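Local coordinates for protein aromatic-L-amino-acid decarboxylase (Catharanthus roseus, PDB 6EEW) that catalyses the pyridoxal phosphate-dependent decarboxylation of L-tryptophan to tryptamine and of 5-hydroxy-L-tryptophan to serotonin, working as a homodimer, at residues 94-99 with 482-487; 411-416 with 488-493; 440-445 with 466-471. All blocks are in the same frame, centred on the assembly; numbering follows the deposited sequence. Where two conformers were deposited one is given.

Contact 1: 94-99 with 482-487; sequences SPNFYA and VRRVWD
Tyr-98 and Val-485 join the loop between helix 74-85 and helix 107-119 to the C-terminal helix 479-496. The loop bends through a type I beta turn from Ser-94 to Phe-97. An ST turn lies within it, with Asn-96 N donating to Ser-94 OG at 3.1 Å, nearly straight at 167°. Tyr-98 follows the turn, with CG anti to its carbonyl carbon (chi1 -52°), which sends the ring toward the helix. Val-485 comes to meet it from the opposite direction. Its CG2 methyl lies obliquely to the ring, near CE2, CZ and OH. The modelled carbons are too close there, so the exact spacing is doubtful. Val-482 adds a looser neighbour, its N lying 4.0 Å from Tyr-98 OH. Asn-96 only skirts the helix: its ND2 is 4.3 Å from Arg-484 NH2. A bound tryptophan lies about 12 Å from the Tyr-98 side chain. The helix thus meets the loop mainly through van der Waals packing of Val-485 on the Tyr-98 side chain. The ST turn shapes the loop from inside, while polar partners beyond the two segments hold Ser-94 O (Ser-474 OG), Pro-95 O (Thr-477 OG1) and the Arg-484 guanidinium (a salt bridge to Glu-46).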
loop_
_atom_site.group_PDB
_atom_site.type_symbol
_atom_site.label_atom_id
_atom_site.label_comp_id
_atom_site.label_asym_id
_atom_site.label_seq_id
_atom_site.Cartn_x
_atom_site.Cartn_y
_atom_site.Cartn_z
ATOM N N SER A 94 -13.781 16.675 9.293
ATOM C CA SER A 94 -14.667 17.745 9.715
ATOM C C SER A 94 -15.653 18.071 8.598
ATOM O O SER A 94 -15.284 18.054 7.419
ATOM C CB SER A 94 -13.875 18.994 10.090
ATOM O OG SER A 94 -14.750 20.063 10.418
ATOM N N PRO A 95 -16.912 18.379 8.930
ATOM C CA PRO A 95 -17.832 18.885 7.902
ATOM C C PRO A 95 -17.379 20.198 7.288
ATOM O O PRO A 95 -17.951 20.619 6.273
ATOM C CB PRO A 95 -19.153 19.044 8.659
ATOM C CG PRO A 95 -18.760 19.253 10.057
ATOM C CD PRO A 95 -17.535 18.384 10.264
ATOM N N ASN A 96 -16.371 20.858 7.852
ATOM C CA ASN A 96 -15.900 22.131 7.329
ATOM C C ASN A 96 -14.555 22.005 6.631
ATOM O O ASN A 96 -13.889 23.014 6.384
ATOM C CB ASN A 96 -15.846 23.162 8.451
ATOM C CG ASN A 96 -17.223 23.463 9.023
ATOM O OD1 ASN A 96 -18.196 23.640 8.279
ATOM N ND2 ASN A 96 -17.318 23.504 10.347
ATOM N N PHE A 97 -14.155 20.787 6.294
ATOM C CA PHE A 97 -12.956 20.542 5.503
ATOM C C PHE A 97 -13.331 20.516 4.028
ATOM O O PHE A 97 -14.048 19.614 3.591
ATOM C CB PHE A 97 -12.306 19.221 5.917
ATOM C CG PHE A 97 -11.103 18.847 5.095
ATOM C CD1 PHE A 97 -11.256 18.231 3.860
ATOM C CD2 PHE A 97 -9.830 19.089 5.551
ATOM C CE1 PHE A 97 -10.155 17.877 3.104
ATOM C CE2 PHE A 97 -8.737 18.742 4.793
ATOM C CZ PHE A 97 -8.902 18.141 3.570
ATOM N N TYR A 98 -12.798 21.473 3.256
ATOM C CA TYR A 98 -13.088 21.581 1.826
ATOM C C TYR A 98 -11.815 21.623 0.991
ATOM O O TYR A 98 -11.843 22.098 -0.150
ATOM C CB TYR A 98 -13.926 22.828 1.512
ATOM C CG TYR A 98 -15.167 22.963 2.357
ATOM C CD1 TYR A 98 -16.319 22.258 2.053
ATOM C CD2 TYR A 98 -15.186 23.804 3.455
ATOM C CE1 TYR A 98 -17.451 22.373 2.837
ATOM C CE2 TYR A 98 -16.314 23.927 4.239
ATOM C CZ TYR A 98 -17.442 23.213 3.925
ATOM O OH TYR A 98 -18.565 23.337 4.705
ATOM N N ALA A 99 -10.701 21.151 1.540
ATOM C CA ALA A 99 -9.408 21.221 0.881
ATOM C C ALA A 99 -9.200 20.042 -0.066
ATOM O O ALA A 99 -9.896 19.026 -0.007
ATOM C CB ALA A 99 -8.298 21.252 1.928
ATOM N N VAL A 482 -22.419 24.338 4.082
ATOM C CA VAL A 482 -22.044 25.122 2.911
ATOM C C VAL A 482 -22.611 26.525 3.021
ATOM O O VAL A 482 -21.932 27.512 2.699
ATOM C CB VAL A 482 -22.502 24.421 1.618
ATOM C CG1 VAL A 482 -22.098 25.236 0.389
ATOM C CG2 VAL A 482 -21.912 23.043 1.549
ATOM N N ARG A 483 -23.865 26.636 3.480
ATOM C CA ARG A 483 -24.459 27.955 3.681
ATOM C C ARG A 483 -23.602 28.807 4.610
ATOM O O ARG A 483 -23.341 29.984 4.332
ATOM C CB ARG A 483 -25.879 27.823 4.232
ATOM C CG ARG A 483 -26.861 27.199 3.263
ATOM C CD ARG A 483 -28.206 26.947 3.908
ATOM N NE ARG A 483 -29.143 26.342 2.965
ATOM C CZ ARG A 483 -29.688 26.993 1.943
ATOM N NH1 ARG A 483 -29.382 28.266 1.725
ATOM N NH2 ARG A 483 -30.541 26.373 1.139
ATOM N N ARG A 484 -23.150 28.226 5.724
ATOM C CA ARG A 484 -22.368 28.997 6.684
ATOM C C ARG A 484 -20.978 29.326 6.151
ATOM O O ARG A 484 -20.449 30.405 6.438
ATOM C CB ARG A 484 -22.258 28.258 8.014
ATOM C CG ARG A 484 -23.588 28.002 8.704
ATOM C CD ARG A 484 -23.341 27.617 10.155
ATOM N NE ARG A 484 -22.432 26.481 10.283
ATOM C CZ ARG A 484 -22.015 25.985 11.444
ATOM N NH1 ARG A 484 -22.430 26.525 12.583
ATOM N NH2 ARG A 484 -21.181 24.951 11.467
ATOM N N VAL A 485 -20.376 28.429 5.370
ATOM C CA VAL A 485 -19.099 28.762 4.746
ATOM C C VAL A 485 -19.263 29.958 3.823
ATOM O O VAL A 485 -18.441 30.879 3.816
ATOM C CB VAL A 485 -18.527 27.558 3.982
ATOM C CG1 VAL A 485 -17.372 28.022 3.109
ATOM C CG2 VAL A 485 -18.040 26.498 4.948
ATOM N N TRP A 486 -20.315 29.949 3.009
ATOM C CA TRP A 486 -20.542 31.078 2.110
ATOM C C TRP A 486 -20.793 32.365 2.891
ATOM O O TRP A 486 -20.269 33.433 2.538
ATOM C CB TRP A 486 -21.700 30.763 1.167
ATOM C CG TRP A 486 -22.071 31.900 0.300
ATOM C CD1 TRP A 486 -23.302 32.477 0.176
ATOM C CD2 TRP A 486 -21.189 32.649 -0.541
ATOM N NE1 TRP A 486 -23.250 33.514 -0.720
ATOM C CE2 TRP A 486 -21.962 33.646 -1.172
ATOM C CE3 TRP A 486 -19.824 32.563 -0.834
ATOM C CZ2 TRP A 486 -21.417 34.551 -2.077
ATOM C CZ3 TRP A 486 -19.283 33.461 -1.734
ATOM C CH2 TRP A 486 -20.079 34.448 -2.342
ATOM N N ASP A 487 -21.578 32.285 3.966
ATOM C CA ASP A 487 -21.774 33.458 4.815
ATOM C C ASP A 487 -20.441 33.977 5.343
ATOM O O ASP A 487 -20.171 35.184 5.313
ATOM C CB ASP A 487 -22.709 33.115 5.977
ATOM C CG ASP A 487 -24.141 32.912 5.533
ATOM O OD1 ASP A 487 -24.540 33.515 4.518
ATOM O OD2 ASP A 487 -24.863 32.127 6.189
#

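Contact 2: 411-416 with 488-493; sequences DSRFEI and LIQKLT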
loop_
_atom_site.group_PDB
_atom_site.type_symbol
_atom_site.label_atom_id
_atom_site.label_comp_id
_atom_site.label_asym_id
_atom_site.label_seq_id
_atom_site.Cartn_x
_atom_site.Cartn_y
_atom_site.Cartn_z
ATOM N N ASP A 411 -22.922 37.143 -6.603
ATOM C CA ASP A 411 -22.088 38.208 -6.060
ATOM C C ASP A 411 -21.138 38.679 -7.153
ATOM O O ASP A 411 -20.244 37.935 -7.575
ATOM C CB ASP A 411 -21.317 37.752 -4.827
ATOM C CG ASP A 411 -20.644 38.908 -4.106
ATOM O OD1 ASP A 411 -20.167 39.833 -4.796
ATOM O OD2 ASP A 411 -20.597 38.894 -2.855
ATOM N N SER A 412 -21.342 39.917 -7.606
ATOM C CA SER A 412 -20.597 40.475 -8.726
ATOM C C SER A 412 -19.146 40.763 -8.377
ATOM O O SER A 412 -18.371 41.105 -9.278
ATOM C CB SER A 412 -21.291 41.743 -9.226
ATOM O OG SER A 412 -21.483 42.656 -8.165
ATOM N N ARG A 413 -18.774 40.685 -7.096
ATOM C CA ARG A 413 -17.378 40.851 -6.721
ATOM C C ARG A 413 -16.567 39.604 -7.041
ATOM O O ARG A 413 -15.362 39.697 -7.293
ATOM C CB ARG A 413 -17.264 41.165 -5.229
ATOM C CG ARG A 413 -17.988 42.428 -4.803
ATOM C CD ARG A 413 -18.003 42.568 -3.286
ATOM N NE ARG A 413 -18.567 41.395 -2.618
ATOM C CZ ARG A 413 -18.765 41.308 -1.305
ATOM N NH1 ARG A 413 -18.451 42.328 -0.514
ATOM N NH2 ARG A 413 -19.282 40.206 -0.781
ATOM N N PHE A 414 -17.219 38.450 -7.078
ATOM C CA PHE A 414 -16.589 37.166 -7.325
ATOM C C PHE A 414 -16.853 36.712 -8.755
ATOM O O PHE A 414 -17.738 37.223 -9.444
ATOM C CB PHE A 414 -17.117 36.123 -6.340
ATOM C CG PHE A 414 -16.766 36.406 -4.906
ATOM C CD1 PHE A 414 -17.548 37.253 -4.139
ATOM C CD2 PHE A 414 -15.685 35.781 -4.308
ATOM C CE1 PHE A 414 -17.237 37.501 -2.818
ATOM C CE2 PHE A 414 -15.372 36.022 -2.983
ATOM C CZ PHE A 414 -16.145 36.881 -2.238
ATOM N N GLU A 415 -16.071 35.730 -9.189
ATOM C CA GLU A 415 -16.233 35.152 -10.511
ATOM C C GLU A 415 -15.890 33.680 -10.427
ATOM O O GLU A 415 -14.986 33.288 -9.680
ATOM C CB GLU A 415 -15.340 35.864 -11.537
ATOM C CG GLU A 415 -13.889 35.398 -11.572
ATOM C CD GLU A 415 -13.100 36.050 -12.700
ATOM O OE1 GLU A 415 -13.569 37.071 -13.253
ATOM O OE2 GLU A 415 -12.017 35.542 -13.045
ATOM N N ILE A 416 -16.619 32.876 -11.193
ATOM C CA ILE A 416 -16.287 31.468 -11.368
ATOM C C ILE A 416 -15.241 31.376 -12.473
ATOM O O ILE A 416 -15.493 31.783 -13.611
ATOM C CB ILE A 416 -17.533 30.638 -11.709
ATOM C CG1 ILE A 416 -18.648 30.883 -10.686
ATOM C CG2 ILE A 416 -17.178 29.163 -11.732
ATOM C CD1 ILE A 416 -18.316 30.408 -9.284
ATOM N N LEU A 488 -19.584 33.069 5.819
ATOM C CA LEU A 488 -18.287 33.471 6.354
ATOM C C LEU A 488 -17.427 34.113 5.278
ATOM O O LEU A 488 -16.739 35.110 5.528
ATOM C CB LEU A 488 -17.570 32.258 6.943
ATOM C CG LEU A 488 -16.168 32.495 7.522
ATOM C CD1 LEU A 488 -16.221 33.407 8.732
ATOM C CD2 LEU A 488 -15.426 31.190 7.824
ATOM N N ILE A 489 -17.417 33.521 4.083
ATOM C CA ILE A 489 -16.645 34.076 2.976
ATOM C C ILE A 489 -17.080 35.507 2.705
ATOM O O ILE A 489 -16.247 36.412 2.555
ATOM C CB ILE A 489 -16.788 33.187 1.727
ATOM C CG1 ILE A 489 -16.217 31.789 2.011
ATOM C CG2 ILE A 489 -16.130 33.849 0.528
ATOM C CD1 ILE A 489 -16.354 30.802 0.873
ATOM N N GLN A 490 -18.397 35.740 2.672
ATOM C CA GLN A 490 -18.888 37.089 2.419
ATOM C C GLN A 490 -18.500 38.040 3.545
ATOM O O GLN A 490 -18.125 39.191 3.290
ATOM C CB GLN A 490 -20.405 37.075 2.218
ATOM C CG GLN A 490 -20.838 36.675 0.816
ATOM C CD GLN A 490 -22.330 36.834 0.594
ATOM O OE1 GLN A 490 -23.148 36.364 1.389
ATOM N NE2 GLN A 490 -22.693 37.528 -0.481
ATOM N N LYS A 491 -18.589 37.587 4.799
ATOM C CA LYS A 491 -18.201 38.455 5.910
ATOM C C LYS A 491 -16.731 38.839 5.816
ATOM O O LYS A 491 -16.366 40.008 5.995
ATOM C CB LYS A 491 -18.478 37.788 7.260
ATOM C CG LYS A 491 -18.051 38.674 8.440
ATOM C CD LYS A 491 -18.308 38.037 9.799
ATOM C CE LYS A 491 -17.380 36.859 10.062
ATOM N NZ LYS A 491 -17.501 36.354 11.464
ATOM N N LEU A 492 -15.866 37.860 5.553
ATOM C CA LEU A 492 -14.441 38.151 5.475
ATOM C C LEU A 492 -14.115 39.020 4.271
ATOM O O LEU A 492 -13.172 39.817 4.318
ATOM C CB LEU A 492 -13.640 36.851 5.441
ATOM C CG LEU A 492 -13.774 36.004 6.708
ATOM C CD1 LEU A 492 -12.915 34.744 6.635
ATOM C CD2 LEU A 492 -13.428 36.835 7.928
ATOM N N THR A 493 -14.890 38.901 3.193
ATOM C CA THR A 493 -14.687 39.789 2.057
ATOM C C THR A 493 -15.094 41.214 2.407
ATOM O O THR A 493 -14.383 42.164 2.073
ATOM C CB THR A 493 -15.475 39.288 0.848
ATOM O OG1 THR A 493 -15.018 37.978 0.488
ATOM C CG2 THR A 493 -15.295 40.229 -0.336
#
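Arg-413 and Thr-493 approach from opposite directions, and the guanidinium turns one face to the helix. The CG2 methyl of Thr-493 sits over the centre of that face, 3.8 Å from Arg-413 CZ. Gln-490 crosses the arginine at about a right angle, with CG at the guanidinium edge. The arginine chain bends at chi3 (-55°), which lets the group lie side-on against Asp-411. There Arg-413 NE donates to Asp-411 OD1 at 3.1 Å and NH2 to OD2 at 2.8 Å, each directed at the syn lone pair of its oxygen and each somewhat tilted from the guanidinium plane. Asp-411 OD1 also takes Arg-413 N, on its anti side, at 2.8 Å. Asp-411 OD2 receives a weak bond from Gln-490 NE2 at 3.4 Å, with the carboxylate and amide planes 65° apart. Arg-413 NH1 forms a salt bridge with Asp-494, so the cation lies between two acids. With an alanine here, Asp-411 and Asp-494 would probably lose their shared cation, and the Thr-493 methyl its flat cover.

Phe-414 points its ring edge at the helix. Its CZ is 3.1 Å from Thr-493 OG1, near the ring plane, and Ile-489 CG2 lies obliquely to the ring at 4.1 Å from Phe-414 CZ. The threonine hydroxyl donates back to Ile-489 O from above the carbonyl plane, so it is satisfied within the helix.

Asp-411 OD1 with Arg-413 N makes an Asx turn inside a type I beta turn. This turn leads into 414-416, an outermost strand of the four-stranded antiparallel sheet. A helix packed on such a sheet is the build of the small C-terminal domain in fold-type I pyridoxal phosphate enzymes.

Contact 3: 440-445 with 466-471; sequences EVNKKL and YMLRLA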
loop_
_atom_site.group_PDB
_atom_site.type_symbol
_atom_site.label_atom_id
_atom_site.label_comp_id
_atom_site.label_asym_id
_atom_site.label_seq_id
_atom_site.Cartn_x
_atom_site.Cartn_y
_atom_site.Cartn_z
ATOM N N GLU A 440 -2.925 38.871 -4.596
ATOM C CA GLU A 440 -2.771 39.110 -3.164
ATOM C C GLU A 440 -4.120 39.221 -2.465
ATOM O O GLU A 440 -4.265 38.775 -1.323
ATOM C CB GLU A 440 -1.922 40.353 -2.908
ATOM C CG GLU A 440 -0.423 40.084 -2.967
ATOM C CD GLU A 440 0.023 39.023 -1.956
ATOM O OE1 GLU A 440 -0.340 39.137 -0.763
ATOM O OE2 GLU A 440 0.737 38.077 -2.353
ATOM N N VAL A 441 -5.115 39.831 -3.116
ATOM C CA VAL A 441 -6.430 39.965 -2.491
ATOM C C VAL A 441 -7.018 38.587 -2.215
ATOM O O VAL A 441 -7.505 38.299 -1.112
ATOM C CB VAL A 441 -7.368 40.801 -3.379
ATOM C CG1 VAL A 441 -8.740 40.924 -2.726
ATOM C CG2 VAL A 441 -6.770 42.176 -3.669
ATOM N N ASN A 442 -6.957 37.707 -3.210
ATOM C CA ASN A 442 -7.517 36.377 -3.016
ATOM C C ASN A 442 -6.693 35.567 -2.019
ATOM O O ASN A 442 -7.251 34.778 -1.241
ATOM C CB ASN A 442 -7.605 35.667 -4.368
ATOM C CG ASN A 442 -8.754 36.184 -5.226
ATOM O OD1 ASN A 442 -9.922 35.880 -4.979
ATOM N ND2 ASN A 442 -8.419 36.978 -6.239
ATOM N N LYS A 443 -5.372 35.766 -2.001
ATOM C CA LYS A 443 -4.527 35.073 -1.033
ATOM C C LYS A 443 -4.855 35.502 0.391
ATOM O O LYS A 443 -4.925 34.671 1.306
ATOM C CB LYS A 443 -3.060 35.342 -1.363
ATOM C CG LYS A 443 -2.127 34.194 -1.045
ATOM C CD LYS A 443 -0.671 34.603 -1.258
ATOM C CE LYS A 443 -0.493 35.361 -2.573
ATOM N NZ LYS A 443 -0.931 34.576 -3.763
ATOM N N LYS A 444 -5.078 36.801 0.592
ATOM C CA LYS A 444 -5.472 37.296 1.905
ATOM C C LYS A 444 -6.817 36.723 2.325
ATOM O O LYS A 444 -7.005 36.344 3.489
ATOM C CB LYS A 444 -5.525 38.824 1.888
ATOM C CG LYS A 444 -5.856 39.453 3.227
ATOM C CD LYS A 444 -4.988 38.876 4.343
ATOM C CE LYS A 444 -5.009 39.770 5.575
ATOM N NZ LYS A 444 -6.391 40.191 5.942
ATOM N N LEU A 445 -7.770 36.652 1.394
ATOM C CA LEU A 445 -9.065 36.074 1.734
ATOM C C LEU A 445 -8.916 34.616 2.159
ATOM O O LEU A 445 -9.484 34.189 3.174
ATOM C CB LEU A 445 -10.025 36.188 0.553
ATOM C CG LEU A 445 -11.388 35.550 0.824
ATOM C CD1 LEU A 445 -12.062 36.253 1.995
ATOM C CD2 LEU A 445 -12.260 35.588 -0.416
ATOM N N TYR A 466 -4.695 32.752 -10.029
ATOM C CA TYR A 466 -4.821 32.283 -8.657
ATOM C C TYR A 466 -6.303 32.197 -8.314
ATOM O O TYR A 466 -7.055 33.149 -8.540
ATOM C CB TYR A 466 -4.096 33.227 -7.693
ATOM C CG TYR A 466 -4.108 32.806 -6.226
ATOM C CD1 TYR A 466 -5.210 33.032 -5.415
ATOM C CD2 TYR A 466 -2.994 32.198 -5.656
ATOM C CE1 TYR A 466 -5.205 32.651 -4.076
ATOM C CE2 TYR A 466 -2.979 31.813 -4.330
ATOM C CZ TYR A 466 -4.084 32.039 -3.542
ATOM O OH TYR A 466 -4.056 31.654 -2.218
ATOM N N MET A 467 -6.723 31.052 -7.788
ATOM C CA MET A 467 -8.124 30.842 -7.466
ATOM C C MET A 467 -8.255 30.027 -6.186
ATOM O O MET A 467 -7.354 29.265 -5.816
ATOM C CB MET A 467 -8.831 30.143 -8.630
ATOM C CG MET A 467 -8.423 28.701 -8.836
ATOM S SD MET A 467 -8.729 28.180 -10.534
ATOM C CE MET A 467 -7.472 29.130 -11.391
ATOM N N LEU A 468 -9.363 30.248 -5.484
ATOM C CA LEU A 468 -9.772 29.436 -4.349
ATOM C C LEU A 468 -10.573 28.242 -4.849
ATOM O O LEU A 468 -11.213 28.303 -5.902
ATOM C CB LEU A 468 -10.618 30.265 -3.381
ATOM C CG LEU A 468 -9.948 31.374 -2.559
ATOM C CD1 LEU A 468 -9.317 32.456 -3.420
ATOM C CD2 LEU A 468 -10.980 31.984 -1.626
ATOM N N ARG A 469 -10.541 27.153 -4.083
ATOM C CA ARG A 469 -11.293 25.948 -4.400
ATOM C C ARG A 469 -12.210 25.595 -3.243
ATOM O O ARG A 469 -11.832 25.716 -2.073
ATOM C CB ARG A 469 -10.383 24.752 -4.704
ATOM C CG ARG A 469 -9.435 24.901 -5.896
ATOM C CD ARG A 469 -8.224 23.955 -5.779
ATOM N NE ARG A 469 -8.545 22.542 -6.014
ATOM C CZ ARG A 469 -8.946 21.691 -5.064
ATOM N NH1 ARG A 469 -9.087 22.100 -3.812
ATOM N NH2 ARG A 469 -9.212 20.428 -5.361
ATOM N N LEU A 470 -13.413 25.139 -3.578
ATOM C CA LEU A 470 -14.328 24.548 -2.611
ATOM C C LEU A 470 -14.590 23.115 -3.056
ATOM O O LEU A 470 -15.300 22.882 -4.040
ATOM C CB LEU A 470 -15.623 25.343 -2.506
ATOM C CG LEU A 470 -16.432 24.946 -1.273
ATOM C CD1 LEU A 470 -15.804 25.560 -0.001
ATOM C CD2 LEU A 470 -17.919 25.317 -1.435
ATOM N N ALA A 471 -13.996 22.166 -2.341
ATOM C CA ALA A 471 -14.103 20.746 -2.665
ATOM C C ALA A 471 -15.148 20.155 -1.726
ATOM O O ALA A 471 -14.851 19.754 -0.598
ATOM C CB ALA A 471 -12.748 20.058 -2.542
#
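Tyr-466 opens the strand side of this contact by bringing its ring up to Asn-442 and Lys-443 of helix 438-451. Its CG is anti to the backbone N (chi1 -178°), which carries the ring across to the helix. Tyr-466 CD1 meets Asn-442 CB at 3.7 Å. The hydroxyl end lies against the aliphatic part of Lys-443: Tyr-466 OH lies 3.4 Å from Lys-443 CG. The lysine chain then bends at chi3 and chi4 and curls back, bringing Lys-443 NZ to 4.0 Å from the centroid of the Tyr-466 ring. This is an off-centre cation-pi contact, 32° from the ring normal. The same NZ has a long, weak ion pair with Glu-439.

Met-467 points away from the helix, and Leu-468 points toward it again. Leu-468 CD1 reaches Asn-442 CB at 3.8 Å. Leu-468 CD2 meets Leu-445 CD2 at 4.0 Å, the two leucines crossing at about a right angle. Farther on, Arg-469 hydrogen-bonds the carbonyls of Phe-100 and Thr-262, both residues of the tryptophan pocket.

The axes of 440-445 and 466-471 run 25° from parallel and come within 8.4 Å of each other. Asn-442 OD1 takes Leu-429 N of strand 424-429, while ND2 gives to Val-438 O within its own helix. These bonds are consistent with a polar residue buried beside Tyr-466 and Leu-468.

In the fold
All three contacts belong to one region on the same side of the chain's centre. Contacts 1 and 3 are buried, whereas contact 2 is only partly so and lies farthest out. Its charged pair sits within 411-416, and across to the helix it adds packing and one weak hydrogen bond, which fits its outer place. Contact 1 is mainly van der Waals packing, and contact 3 adds a cation-pi contact to its apolar packing. Contacts 1 and 2 use successive turns of helix 479-496, and Trp-486 packs on Phe-414 between them. Contacts 2 and 3 reach the same antiparallel sheet, and Leu-445 touches Thr-493, Leu-492 and Phe-414. Tyr-98 O probably hydrogen-bonds Ala-471 N, linking contacts 1 and 3.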